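Local atomic coordinates of putative beta-glucosidase (Bifidobacterium adolescentis, PDB entry 5WAB), a protein that hydrolyses beta-glucosidic bonds as a glycoside hydrolase of family 3, and probably also releases terminal alpha-L-arabinopyranosyl units from ginsenoside Rb2. Residues L448-V453 against E468-G473; L408-A413 against L424-K429; H237-S242 against D257-Y262; H207-R212 against A245-E250. All blocks are in the same frame, centred on the assembly; numbering follows the deposited sequence.

Contact 1: residues L448-V453 against E468-G473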
loop_
_atom_site.group_PDB
_atom_site.type_symbol
_atom_site.label_atom_id
_atom_site.label_comp_id
_atom_site.label_asym_id
_atom_site.label_seq_id
_atom_site.Cartn_x
_atom_site.Cartn_y
_atom_site.Cartn_z
ATOM N N LEU A 448 8.775 5.669 16.633
ATOM C CA LEU A 448 8.325 4.292 16.463
ATOM C C LEU A 448 8.894 3.665 15.194
ATOM O O LEU A 448 8.888 4.281 14.124
ATOM C CB LEU A 448 6.796 4.231 16.410
ATOM C CG LEU A 448 6.018 4.561 17.684
ATOM C CD1 LEU A 448 4.530 4.654 17.386
ATOM C CD2 LEU A 448 6.278 3.514 18.753
ATOM N N SER A 449 9.366 2.423 15.322
ATOM C CA SER A 449 9.809 1.598 14.202
ATOM C C SER A 449 8.932 0.355 14.157
ATOM O O SER A 449 8.952 -0.456 15.091
ATOM C CB SER A 449 11.278 1.194 14.350
ATOM O OG SER A 449 12.136 2.315 14.310
ATOM N N ASN A 450 8.154 0.208 13.088
ATOM C CA ASN A 450 7.236 -0.919 13.002
ATOM C C ASN A 450 6.732 -1.059 11.575
ATOM O O ASN A 450 6.519 -0.057 10.888
ATOM C CB ASN A 450 6.062 -0.744 13.975
ATOM C CG ASN A 450 5.479 0.649 13.930
ATOM O OD1 ASN A 450 6.208 1.637 14.008
ATOM N ND2 ASN A 450 4.164 0.740 13.794
ATOM N N GLY A 451 6.574 -2.308 11.129
ATOM C CA GLY A 451 6.048 -2.563 9.800
ATOM C C GLY A 451 4.547 -2.423 9.674
ATOM O O GLY A 451 4.052 -2.185 8.568
ATOM N N SER A 452 3.810 -2.562 10.774
ATOM C CA SER A 452 2.364 -2.384 10.754
ATOM C C SER A 452 1.937 -1.750 12.071
ATOM O O SER A 452 2.756 -1.520 12.965
ATOM C CB SER A 452 1.641 -3.709 10.503
ATOM O OG SER A 452 0.266 -3.477 10.242
ATOM N N VAL A 453 0.635 -1.460 12.179
ATOM C CA VAL A 453 0.112 -0.663 13.286
ATOM C C VAL A 453 0.516 -1.270 14.616
ATOM O O VAL A 453 0.327 -2.467 14.855
ATOM C CB VAL A 453 -1.419 -0.544 13.186
ATOM C CG1 VAL A 453 -1.993 -0.069 14.493
ATOM C CG2 VAL A 453 -1.803 0.427 12.097
ATOM N N GLU A 468 5.550 8.500 14.456
ATOM C CA GLU A 468 5.423 7.172 13.861
ATOM C C GLU A 468 6.191 7.167 12.541
ATOM O O GLU A 468 5.740 7.749 11.548
ATOM C CB GLU A 468 3.952 6.809 13.665
ATOM C CG GLU A 468 3.687 5.584 12.792
ATOM C CD GLU A 468 4.331 4.305 13.305
ATOM O OE1 GLU A 468 5.551 4.124 13.102
ATOM O OE2 GLU A 468 3.612 3.472 13.897
ATOM N N SER A 469 7.354 6.516 12.530
ATOM C CA SER A 469 8.240 6.532 11.375
ATOM C C SER A 469 8.213 5.234 10.581
ATOM O O SER A 469 8.976 5.106 9.619
ATOM C CB SER A 469 9.679 6.837 11.811
ATOM O OG SER A 469 10.172 5.857 12.706
ATOM N N TRP A 470 7.359 4.279 10.960
ATOM C CA TRP A 470 7.189 3.010 10.259
ATOM C C TRP A 470 8.519 2.346 9.929
ATOM O O TRP A 470 9.328 2.080 10.824
ATOM C CB TRP A 470 6.386 3.223 8.974
ATOM C CG TRP A 470 5.040 3.826 9.197
ATOM C CD1 TRP A 470 4.663 5.103 8.917
ATOM C CD2 TRP A 470 3.882 3.175 9.738
ATOM N NE1 TRP A 470 3.344 5.292 9.251
ATOM C CE2 TRP A 470 2.842 4.123 9.757
ATOM C CE3 TRP A 470 3.626 1.883 10.212
ATOM C CZ2 TRP A 470 1.564 3.826 10.231
ATOM C CZ3 TRP A 470 2.361 1.586 10.681
ATOM C CH2 TRP A 470 1.343 2.556 10.688
ATOM N N LEU A 471 8.740 2.075 8.644
ATOM C CA LEU A 471 10.026 1.632 8.122
ATOM C C LEU A 471 10.460 2.625 7.055
ATOM O O LEU A 471 9.710 2.893 6.111
ATOM C CB LEU A 471 9.946 0.209 7.546
ATOM C CG LEU A 471 9.594 -0.919 8.526
ATOM C CD1 LEU A 471 9.487 -2.265 7.812
ATOM C CD2 LEU A 471 10.609 -0.998 9.657
ATOM N N LEU A 472 11.670 3.163 7.203
ATOM C CA LEU A 472 12.110 4.314 6.426
ATOM C C LEU A 472 13.079 3.972 5.302
ATOM O O LEU A 472 13.378 4.846 4.485
ATOM C CB LEU A 472 12.760 5.348 7.354
ATOM C CG LEU A 472 11.842 5.979 8.401
ATOM C CD1 LEU A 472 12.651 6.798 9.386
ATOM C CD2 LEU A 472 10.789 6.846 7.735
ATOM N N GLY A 473 13.582 2.746 5.241
ATOM C CA GLY A 473 14.573 2.401 4.243
ATOM C C GLY A 473 15.970 2.822 4.661
ATOM O O GLY A 473 16.232 3.181 5.811
#
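The indole of Trp470 turns the edge of its six-membered ring to the 448-453 segment: Ser452 C and Val453 N lie in the ring plane, Ser452 C being 3.6 Å from Trp470 CZ3, and Val453 CG2 runs alongside CH2. One face is covered from within its own segment by Glu468 CG, 3.4 Å above the plane and offset toward the rim.

The second flat pair is the amide of Asn450 and the carboxylate of Glu468, which approach from opposite directions with their planes 33° apart. Asn450 ND2 donates to Glu468 OE2 on the syn side at 2.8 Å, the acceptor lying in the amide plane, and also donates to Ser452 O at 2.8 Å. Asn450 OD1 stands 2.7 Å from Glu468 OE1, which on its anti side receives Trp470 N at 2.8 Å. A bend at chi2 of Glu468 (59°) folds the carboxylate back to this spot. An alanine here takes away the donor shared by Glu468 OE2 and Ser452 O, and would probably leave the carboxylate, still held by Trp470 N at OE1, freer to turn.

Beside this pair, Leu448 and Glu468 form a parallel bridge. It continues through Ser469 N to Leu448 O at 3.1 Å and Asn450 N to Trp470 O at 3.2 Å.

In the family 3 C-terminal domain, the two segments run off the C-terminal ends of neighbouring strands 444-449 and 465-468 into loops. Strand 403-409 lies beyond the first and strand 317-321 beyond the second, while Ser469 packs on Leu480 of helix 476-484.

Contact 2: residues L408-A413 against L424-K429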
loop_
_atom_site.group_PDB
_atom_site.type_symbol
_atom_site.label_atom_id
_atom_site.label_comp_id
_atom_site.label_asym_id
_atom_site.label_seq_id
_atom_site.Cartn_x
_atom_site.Cartn_y
_atom_site.Cartn_z
ATOM N N LEU A 408 11.534 3.343 20.038
ATOM C CA LEU A 408 10.844 2.113 20.389
ATOM C C LEU A 408 10.250 1.475 19.135
ATOM O O LEU A 408 10.279 2.047 18.039
ATOM C CB LEU A 408 9.755 2.403 21.420
ATOM C CG LEU A 408 10.239 3.255 22.594
ATOM C CD1 LEU A 408 9.080 3.662 23.503
ATOM C CD2 LEU A 408 11.321 2.512 23.369
ATOM N N GLY A 409 9.681 0.291 19.303
ATOM C CA GLY A 409 9.028 -0.353 18.192
ATOM C C GLY A 409 9.222 -1.854 18.222
ATOM O O GLY A 409 9.560 -2.439 19.251
ATOM N N LEU A 410 8.994 -2.467 17.058
ATOM C CA LEU A 410 8.981 -3.914 16.927
ATOM C C LEU A 410 10.333 -4.405 16.443
ATOM O O LEU A 410 10.814 -3.924 15.408
ATOM C CB LEU A 410 7.899 -4.335 15.943
ATOM C CG LEU A 410 6.482 -3.854 16.234
ATOM C CD1 LEU A 410 5.548 -4.295 15.111
ATOM C CD2 LEU A 410 6.012 -4.381 17.573
ATOM N N PRO A 411 10.993 -5.316 17.150
ATOM C CA PRO A 411 12.162 -5.987 16.578
ATOM C C PRO A 411 11.723 -6.930 15.470
ATOM O O PRO A 411 10.536 -7.202 15.286
ATOM C CB PRO A 411 12.765 -6.750 17.762
ATOM C CG PRO A 411 12.092 -6.202 18.969
ATOM C CD PRO A 411 10.741 -5.754 18.529
ATOM N N GLU A 412 12.707 -7.441 14.726
ATOM C CA GLU A 412 12.392 -8.269 13.562
ATOM C C GLU A 412 11.603 -9.515 13.951
ATOM O O GLU A 412 10.696 -9.934 13.219
ATOM C CB GLU A 412 13.673 -8.656 12.824
ATOM C CG GLU A 412 14.251 -7.562 11.945
ATOM C CD GLU A 412 15.293 -8.093 10.976
ATOM O OE1 GLU A 412 15.688 -9.271 11.110
ATOM O OE2 GLU A 412 15.719 -7.333 10.081
ATOM N N ALA A 413 11.921 -10.116 15.104
ATOM C CA ALA A 413 11.225 -11.326 15.531
ATOM C C ALA A 413 9.779 -11.058 15.929
ATOM O O ALA A 413 8.977 -11.997 15.967
ATOM C CB ALA A 413 11.972 -11.986 16.687
ATOM N N LEU A 424 -1.003 -6.178 18.857
ATOM C CA LEU A 424 -0.609 -4.881 18.328
ATOM C C LEU A 424 0.453 -4.201 19.185
ATOM O O LEU A 424 1.100 -3.261 18.710
ATOM C CB LEU A 424 -1.833 -3.960 18.187
ATOM C CG LEU A 424 -2.839 -4.350 17.104
ATOM C CD1 LEU A 424 -4.024 -3.401 17.061
ATOM C CD2 LEU A 424 -2.148 -4.409 15.752
ATOM N N ASP A 425 0.674 -4.685 20.407
ATOM C CA ASP A 425 1.524 -3.995 21.367
ATOM C C ASP A 425 2.998 -4.098 20.986
ATOM O O ASP A 425 3.439 -5.062 20.354
ATOM C CB ASP A 425 1.311 -4.575 22.770
ATOM C CG ASP A 425 -0.144 -4.519 23.221
ATOM O OD1 ASP A 425 -0.872 -3.604 22.789
ATOM O OD2 ASP A 425 -0.569 -5.394 24.005
ATOM N N ILE A 426 3.757 -3.070 21.361
ATOM C CA ILE A 426 5.219 -3.091 21.303
ATOM C C ILE A 426 5.715 -3.916 22.485
ATOM O O ILE A 426 4.929 -4.193 23.400
ATOM C CB ILE A 426 5.798 -1.669 21.313
ATOM C CG1 ILE A 426 5.589 -1.022 22.686
ATOM C CG2 ILE A 426 5.181 -0.845 20.187
ATOM C CD1 ILE A 426 6.243 0.334 22.833
ATOM N N PRO A 427 6.976 -4.361 22.505
ATOM C CA PRO A 427 7.443 -5.192 23.625
ATOM C C PRO A 427 7.238 -4.520 24.980
ATOM O O PRO A 427 7.448 -3.315 25.138
ATOM C CB PRO A 427 8.927 -5.399 23.313
ATOM C CG PRO A 427 9.000 -5.331 21.830
ATOM C CD PRO A 427 7.983 -4.291 21.427
ATOM N N ALA A 428 6.834 -5.331 25.966
ATOM C CA ALA A 428 6.473 -4.819 27.287
ATOM C C ALA A 428 7.661 -4.215 28.025
ATOM O O ALA A 428 7.491 -3.248 28.779
ATOM C CB ALA A 428 5.852 -5.937 28.124
ATOM N N LYS A 429 8.859 -4.776 27.847
ATOM C CA LYS A 429 10.024 -4.216 28.522
ATOM C C LYS A 429 10.377 -2.832 27.982
ATOM O O LYS A 429 10.965 -2.020 28.709
ATOM C CB LYS A 429 11.204 -5.184 28.410
ATOM C CG LYS A 429 11.671 -5.475 26.997
ATOM C CD LYS A 429 12.821 -6.476 27.011
ATOM C CE LYS A 429 13.335 -6.754 25.609
ATOM N NZ LYS A 429 14.484 -7.698 25.613
#
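Gly409, which meets Ile426 and Pro427 across this contact, is also tied through its backbone N by a hydrogen bond to OE1 of Gln430, in the first turn of helix 428-438. Across the contact, Gly409 O lies 3.3 Å from Pro427 CD. With phi at 144°, any side chain at this glycine would run into the carbonyl oxygen of Leu408.

The remaining contacts are van der Waals, mostly between apolar groups. The rings of Pro411 and Pro427 reach toward each other, Pro411 CD standing 3.8 Å from Pro427 CG. Leu410 sends CD2 against the other backbone, 3.8 Å from Asp425 O and 4.0 Å from Ile426 CA; with CG anti to its own carbonyl carbon (chi1 -55°), the branch carries CD2 over to the 424-429 segment. Further back, Leu408 CB touches Ile426 CD1 at 4.3 Å. The carboxylate of Asp425 is held by Ser455 instead.

Pro427 occupies the N-cap position of helix 428-438. The contact therefore joins the end of strand 403-409 to the start of that helix, within a beta-alpha-beta unit that the chain completes with strand 444-449, the next strand over in the sheet of the C-terminal domain.

Contact 3: residues H237-S242 against D257-Y262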
loop_
_atom_site.group_PDB
_atom_site.type_symbol
_atom_site.label_atom_id
_atom_site.label_comp_id
_atom_site.label_asym_id
_atom_site.label_seq_id
_atom_site.Cartn_x
_atom_site.Cartn_y
_atom_site.Cartn_z
ATOM N N HIS A 237 -0.927 -24.935 -9.416
ATOM C CA HIS A 237 -1.111 -26.322 -9.002
ATOM C C HIS A 237 -1.520 -27.242 -10.142
ATOM O O HIS A 237 -1.214 -28.437 -10.097
ATOM C CB HIS A 237 -2.167 -26.399 -7.895
ATOM C CG HIS A 237 -1.776 -25.676 -6.645
ATOM N ND1 HIS A 237 -0.475 -25.313 -6.372
ATOM C CD2 HIS A 237 -2.522 -25.209 -5.615
ATOM C CE1 HIS A 237 -0.433 -24.675 -5.217
ATOM N NE2 HIS A 237 -1.662 -24.596 -4.739
ATOM N N ASP A 238 -2.216 -26.712 -11.144
ATOM C CA ASP A 238 -2.665 -27.466 -12.311
ATOM C C ASP A 238 -2.218 -26.704 -13.550
ATOM O O ASP A 238 -2.795 -25.661 -13.874
ATOM C CB ASP A 238 -4.186 -27.641 -12.297
ATOM C CG ASP A 238 -4.664 -28.745 -13.216
ATOM O OD1 ASP A 238 -4.015 -28.998 -14.253
ATOM O OD2 ASP A 238 -5.703 -29.357 -12.900
ATOM N N ARG A 239 -1.201 -27.225 -14.243
ATOM C CA ARG A 239 -0.639 -26.513 -15.389
ATOM C C ARG A 239 -1.710 -26.206 -16.426
ATOM O O ARG A 239 -1.812 -25.075 -16.912
ATOM C CB ARG A 239 0.492 -27.325 -16.014
ATOM C CG ARG A 239 1.779 -27.365 -15.204
ATOM C CD ARG A 239 2.366 -25.977 -14.983
ATOM N NE ARG A 239 2.503 -25.204 -16.216
ATOM C CZ ARG A 239 3.534 -25.286 -17.054
ATOM N NH1 ARG A 239 4.528 -26.131 -16.811
ATOM N NH2 ARG A 239 3.569 -24.529 -18.146
ATOM N N VAL A 240 -2.514 -27.207 -16.788
ATOM C CA VAL A 240 -3.518 -27.005 -17.826
ATOM C C VAL A 240 -4.610 -26.063 -17.339
ATOM O O VAL A 240 -5.016 -25.137 -18.056
ATOM C CB VAL A 240 -4.101 -28.360 -18.276
ATOM C CG1 VAL A 240 -5.145 -28.160 -19.360
ATOM C CG2 VAL A 240 -2.997 -29.261 -18.762
ATOM N N ALA A 241 -5.084 -26.262 -16.106
ATOM C CA ALA A 241 -6.158 -25.420 -15.586
ATOM C C ALA A 241 -5.721 -23.966 -15.469
ATOM O O ALA A 241 -6.484 -23.054 -15.811
ATOM C CB ALA A 241 -6.633 -25.948 -14.235
ATOM N N SER A 242 -4.491 -23.731 -15.005
ATOM C CA SER A 242 -4.002 -22.360 -14.872
ATOM C C SER A 242 -3.902 -21.673 -16.226
ATOM O O SER A 242 -4.304 -20.513 -16.370
ATOM C CB SER A 242 -2.646 -22.345 -14.162
ATOM O OG SER A 242 -2.763 -22.800 -12.826
ATOM N N ASP A 257 6.266 -28.521 -18.621
ATOM C CA ASP A 257 5.744 -27.966 -19.865
ATOM C C ASP A 257 5.205 -29.052 -20.779
ATOM O O ASP A 257 4.381 -28.757 -21.650
ATOM C CB ASP A 257 6.813 -27.168 -20.605
ATOM C CG ASP A 257 7.298 -25.983 -19.822
ATOM O OD1 ASP A 257 6.580 -25.544 -18.897
ATOM O OD2 ASP A 257 8.399 -25.487 -20.136
ATOM N N ASP A 258 5.656 -30.297 -20.601
ATOM C CA ASP A 258 5.147 -31.388 -21.423
ATOM C C ASP A 258 3.641 -31.538 -21.255
ATOM O O ASP A 258 2.954 -31.987 -22.182
ATOM C CB ASP A 258 5.883 -32.689 -21.077
ATOM C CG ASP A 258 5.686 -33.119 -19.620
ATOM O OD1 ASP A 258 5.747 -32.250 -18.724
ATOM O OD2 ASP A 258 5.497 -34.330 -19.361
ATOM N N GLN A 259 3.109 -31.144 -20.093
ATOM C CA GLN A 259 1.667 -31.179 -19.878
ATOM C C GLN A 259 0.935 -30.171 -20.757
ATOM O O GLN A 259 -0.188 -30.442 -21.202
ATOM C CB GLN A 259 1.351 -30.935 -18.400
ATOM C CG GLN A 259 1.990 -31.947 -17.468
ATOM C CD GLN A 259 1.748 -31.642 -15.998
ATOM O OE1 GLN A 259 0.922 -30.797 -15.648
ATOM N NE2 GLN A 259 2.469 -32.341 -15.126
ATOM N N ILE A 260 1.544 -29.012 -21.020
ATOM C CA ILE A 260 0.930 -28.064 -21.944
ATOM C C ILE A 260 0.933 -28.627 -23.358
ATOM O O ILE A 260 -0.049 -28.488 -24.097
ATOM C CB ILE A 260 1.642 -26.699 -21.877
ATOM C CG1 ILE A 260 1.691 -26.182 -20.436
ATOM C CG2 ILE A 260 0.969 -25.695 -22.824
ATOM C CD1 ILE A 260 0.317 -25.958 -19.802
ATOM N N VAL A 261 2.030 -29.280 -23.750
ATOM C CA VAL A 261 2.141 -29.839 -25.097
ATOM C C VAL A 261 1.108 -30.939 -25.308
ATOM O O VAL A 261 0.409 -30.975 -26.330
ATOM C CB VAL A 261 3.566 -30.359 -25.344
ATOM C CG1 VAL A 261 3.660 -31.024 -26.706
ATOM C CG2 VAL A 261 4.560 -29.229 -25.233
ATOM N N TYR A 262 1.009 -31.865 -24.348
ATOM C CA TYR A 262 0.044 -32.954 -24.445
ATOM C C TYR A 262 -1.382 -32.419 -24.492
ATOM O O TYR A 262 -2.195 -32.856 -25.315
ATOM C CB TYR A 262 0.226 -33.908 -23.266
ATOM C CG TYR A 262 1.539 -34.651 -23.307
ATOM C CD1 TYR A 262 2.140 -34.975 -24.517
ATOM C CD2 TYR A 262 2.194 -35.006 -22.135
ATOM C CE1 TYR A 262 3.346 -35.646 -24.555
ATOM C CE2 TYR A 262 3.402 -35.676 -22.166
ATOM C CZ TYR A 262 3.974 -35.992 -23.378
ATOM O OH TYR A 262 5.178 -36.657 -23.408
HETATM O O HOH W 1 0.138 -29.689 -13.144
#
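Two helices of the TIM-barrel-type N-terminal domain of family 3, 239-245 and 257-265, are clasped here by a salt bridge between Arg239 and Asp257. The guanidinium grips end-on, with two nitrogens on one oxygen: Asp257 OD1 offers its anti lone pair to Arg239 NH1 at 3.0 Å, and Arg239 NH2 reaches the same OD1 at 3.3 Å. That oxygen lies in the guanidinium plane, though the carboxylate itself stands nearly upright to it (84°). Asp257 OD1 has a further partner in Ser22 OG, and Arg239 NH1 one in Thr256 OG1.

Bends at chi2 (-60°) and chi3 (-51°) curl the arginine round so that Ile260 CG1 lies over one guanidinium face, 3.4 Å from Arg239 NH2. A methionine in its place lacks the guanidinium and would probably leave the Asp257 carboxylate without its charged mate and Ile260 CG1 without the flat face it packs on.

Nearer the backbone, the extended side chain of Gln259 crosses the arginine at about a right angle, its OE1 3.5 Å from Arg239 CB. Val240 CG2 leans on the other helix at Gln259 O, 3.9 Å away. Asp238, the N-cap of helix 239-245, accepts a weak capping bond from Ala241 N. A water bridges the two helices, accepting from Arg239 N at 3.0 Å and donating to Gln259 OE1 at 2.8 Å.

Contact 4: residues H207-R212 against A245-E250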
loop_
_atom_site.group_PDB
_atom_site.type_symbol
_atom_site.label_atom_id
_atom_site.label_comp_id
_atom_site.label_asym_id
_atom_site.label_seq_id
_atom_site.Cartn_x
_atom_site.Cartn_y
_atom_site.Cartn_z
ATOM N N HIS A 207 -8.496 -21.275 -6.361
ATOM C CA HIS A 207 -7.175 -20.664 -6.296
ATOM C C HIS A 207 -7.047 -19.609 -7.389
ATOM O O HIS A 207 -7.558 -19.779 -8.499
ATOM C CB HIS A 207 -6.084 -21.719 -6.472
ATOM C CG HIS A 207 -5.693 -22.415 -5.204
ATOM N ND1 HIS A 207 -5.045 -21.776 -4.169
ATOM C CD2 HIS A 207 -5.852 -23.701 -4.811
ATOM C CE1 HIS A 207 -4.822 -22.636 -3.192
ATOM N NE2 HIS A 207 -5.305 -23.812 -3.555
ATOM N N SER A 208 -6.358 -18.512 -7.073
ATOM C CA SER A 208 -6.273 -17.416 -8.032
ATOM C C SER A 208 -5.574 -17.848 -9.317
ATOM O O SER A 208 -5.939 -17.388 -10.405
ATOM C CB SER A 208 -5.557 -16.218 -7.402
ATOM O OG SER A 208 -6.218 -15.784 -6.218
ATOM N N ALA A 209 -4.585 -18.741 -9.219
ATOM C CA ALA A 209 -3.847 -19.185 -10.396
ATOM C C ALA A 209 -4.722 -19.947 -11.376
ATOM O O ALA A 209 -4.331 -20.124 -12.534
ATOM C CB ALA A 209 -2.667 -20.059 -9.969
ATOM N N GLN A 210 -5.912 -20.344 -10.941
ATOM C CA GLN A 210 -6.813 -21.233 -11.657
ATOM C C GLN A 210 -8.170 -20.582 -11.886
ATOM O O GLN A 210 -9.096 -21.239 -12.371
ATOM C CB GLN A 210 -6.946 -22.512 -10.825
ATOM C CG GLN A 210 -7.571 -23.720 -11.453
ATOM C CD GLN A 210 -7.402 -24.920 -10.554
ATOM O OE1 GLN A 210 -6.369 -25.067 -9.912
ATOM N NE2 GLN A 210 -8.417 -25.766 -10.477
ATOM N N ASN A 211 -8.302 -19.303 -11.554
ATOM C CA ASN A 211 -9.585 -18.608 -11.501
ATOM C C ASN A 211 -9.777 -17.864 -12.820
ATOM O O ASN A 211 -9.259 -16.759 -13.001
ATOM C CB ASN A 211 -9.609 -17.658 -10.305
ATOM C CG ASN A 211 -11.007 -17.212 -9.928
ATOM O OD1 ASN A 211 -11.918 -17.192 -10.760
ATOM N ND2 ASN A 211 -11.177 -16.823 -8.666
ATOM N N ARG A 212 -10.525 -18.469 -13.743
ATOM C CA ARG A 212 -10.728 -17.834 -15.042
ATOM C C ARG A 212 -11.557 -16.562 -14.914
ATOM O O ARG A 212 -11.309 -15.578 -15.624
ATOM C CB ARG A 212 -11.399 -18.806 -16.012
ATOM C CG ARG A 212 -11.638 -18.211 -17.383
ATOM C CD ARG A 212 -12.040 -19.272 -18.382
ATOM N NE ARG A 212 -12.379 -18.683 -19.671
ATOM C CZ ARG A 212 -11.486 -18.373 -20.611
ATOM N NH1 ARG A 212 -10.191 -18.596 -20.407
ATOM N NH2 ARG A 212 -11.884 -17.842 -21.761
ATOM N N ALA A 245 -7.210 -20.687 -17.437
ATOM C CA ALA A 245 -7.784 -19.589 -16.673
ATOM C C ALA A 245 -7.220 -18.239 -17.091
ATOM O O ALA A 245 -7.857 -17.212 -16.835
ATOM C CB ALA A 245 -7.550 -19.809 -15.176
ATOM N N GLY A 246 -6.048 -18.216 -17.722
ATOM C CA GLY A 246 -5.441 -16.970 -18.144
ATOM C C GLY A 246 -4.096 -16.684 -17.507
ATOM O O GLY A 246 -3.568 -15.574 -17.625
ATOM N N LEU A 247 -3.518 -17.683 -16.845
ATOM C CA LEU A 247 -2.185 -17.559 -16.265
ATOM C C LEU A 247 -1.142 -17.811 -17.348
ATOM O O LEU A 247 -1.037 -18.925 -17.874
ATOM C CB LEU A 247 -2.006 -18.541 -15.115
ATOM C CG LEU A 247 -0.725 -18.302 -14.319
ATOM C CD1 LEU A 247 -1.009 -17.384 -13.129
ATOM C CD2 LEU A 247 -0.116 -19.621 -13.885
ATOM N N ASN A 248 -0.374 -16.781 -17.693
ATOM C CA ASN A 248 0.613 -16.935 -18.754
ATOM C C ASN A 248 1.840 -17.716 -18.309
ATOM O O ASN A 248 2.414 -18.463 -19.106
ATOM C CB ASN A 248 1.043 -15.568 -19.269
ATOM C CG ASN A 248 -0.123 -14.749 -19.759
ATOM O OD1 ASN A 248 -0.913 -14.233 -18.963
ATOM N ND2 ASN A 248 -0.252 -14.633 -21.074
ATOM N N LEU A 249 2.269 -17.558 -17.061
ATOM C CA LEU A 249 3.615 -17.958 -16.667
ATOM C C LEU A 249 3.589 -18.680 -15.329
ATOM O O LEU A 249 3.163 -18.109 -14.317
ATOM C CB LEU A 249 4.529 -16.731 -16.591
ATOM C CG LEU A 249 6.014 -16.941 -16.296
ATOM C CD1 LEU A 249 6.737 -17.619 -17.454
ATOM C CD2 LEU A 249 6.665 -15.612 -15.950
ATOM N N GLU A 250 4.101 -19.911 -15.316
ATOM C CA GLU A 250 4.336 -20.640 -14.077
ATOM C C GLU A 250 5.714 -20.278 -13.544
ATOM O O GLU A 250 6.706 -20.341 -14.279
ATOM C CB GLU A 250 4.253 -22.153 -14.291
ATOM C CG GLU A 250 4.535 -22.960 -13.021
ATOM C CD GLU A 250 5.100 -24.354 -13.288
ATOM O OE1 GLU A 250 5.814 -24.533 -14.296
ATOM O OE2 GLU A 250 4.837 -25.273 -12.481
#
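Ala245 is wrapped by the turn at Gln210, Asn211 and Arg212, and van der Waals contacts carry most of the meeting. Its methyl CB pushes against the peptide between Gln210 and Asn211, 3.4 Å from Gln210 C and 3.7 Å from Asn211 N. Arg212 packs on the alanine backbone, its CB 3.8 Å from Ala245 CA. Its CG is anti to the backbone N (chi1 180°), and from there the chain runs out extended past Ala245 O. A second patch forms at Ala209: Leu247 CB sits 3.8 Å from Ala209 O, and Leu247 CD1 reaches Ala209 CB at 4.5 Å.

Two helix ends meet in this contact. Helix 239-245 finishes in a Schellman motif, with Gly246 taking the positive phi (118°) that a side chain would make strained. Helix 212-222 begins right after Asn211, its N-cap, whose OD1 accepts from Leu214 N.

The polar side of the contact is a nearly straight CA-H...O approach, Arg212 CA to Ala245 O at 3.4 Å with 165° at the hydrogen. The same carbonyl is hydrogen-bonded to Thr216 OG1, and Gly246 O to Arg220 NH1, both on helix 212-222.

Deeper in the N-terminal domain, Ala209 and Leu247 both pack on Cys198 of strand 195-198, and Leu247 also on Val229 of strand 228-230.

In the fold
From the N terminus, contact 4 opens first, at 207-212, and contact 3 opens at 237-242 before contact 4 closes at 245-250; contact 3 then closes at 257-262. The two therefore cross, and they touch through Ser242 O and Leu247 N (3.0 Å, probably a hydrogen bond), tying helices 212-222, 239-245 and 257-265 of the N-terminal domain together. Contact 2 opens at 408-413 and closes a short loop at 424-429, and contact 1 follows in series from 448-453 to 468-473. These two share the C-terminal domain sheet, where Ser449 and Leu410 are probably hydrogen-bonded. Contacts 1 and 4, in different domains, have centres about 34 Å apart.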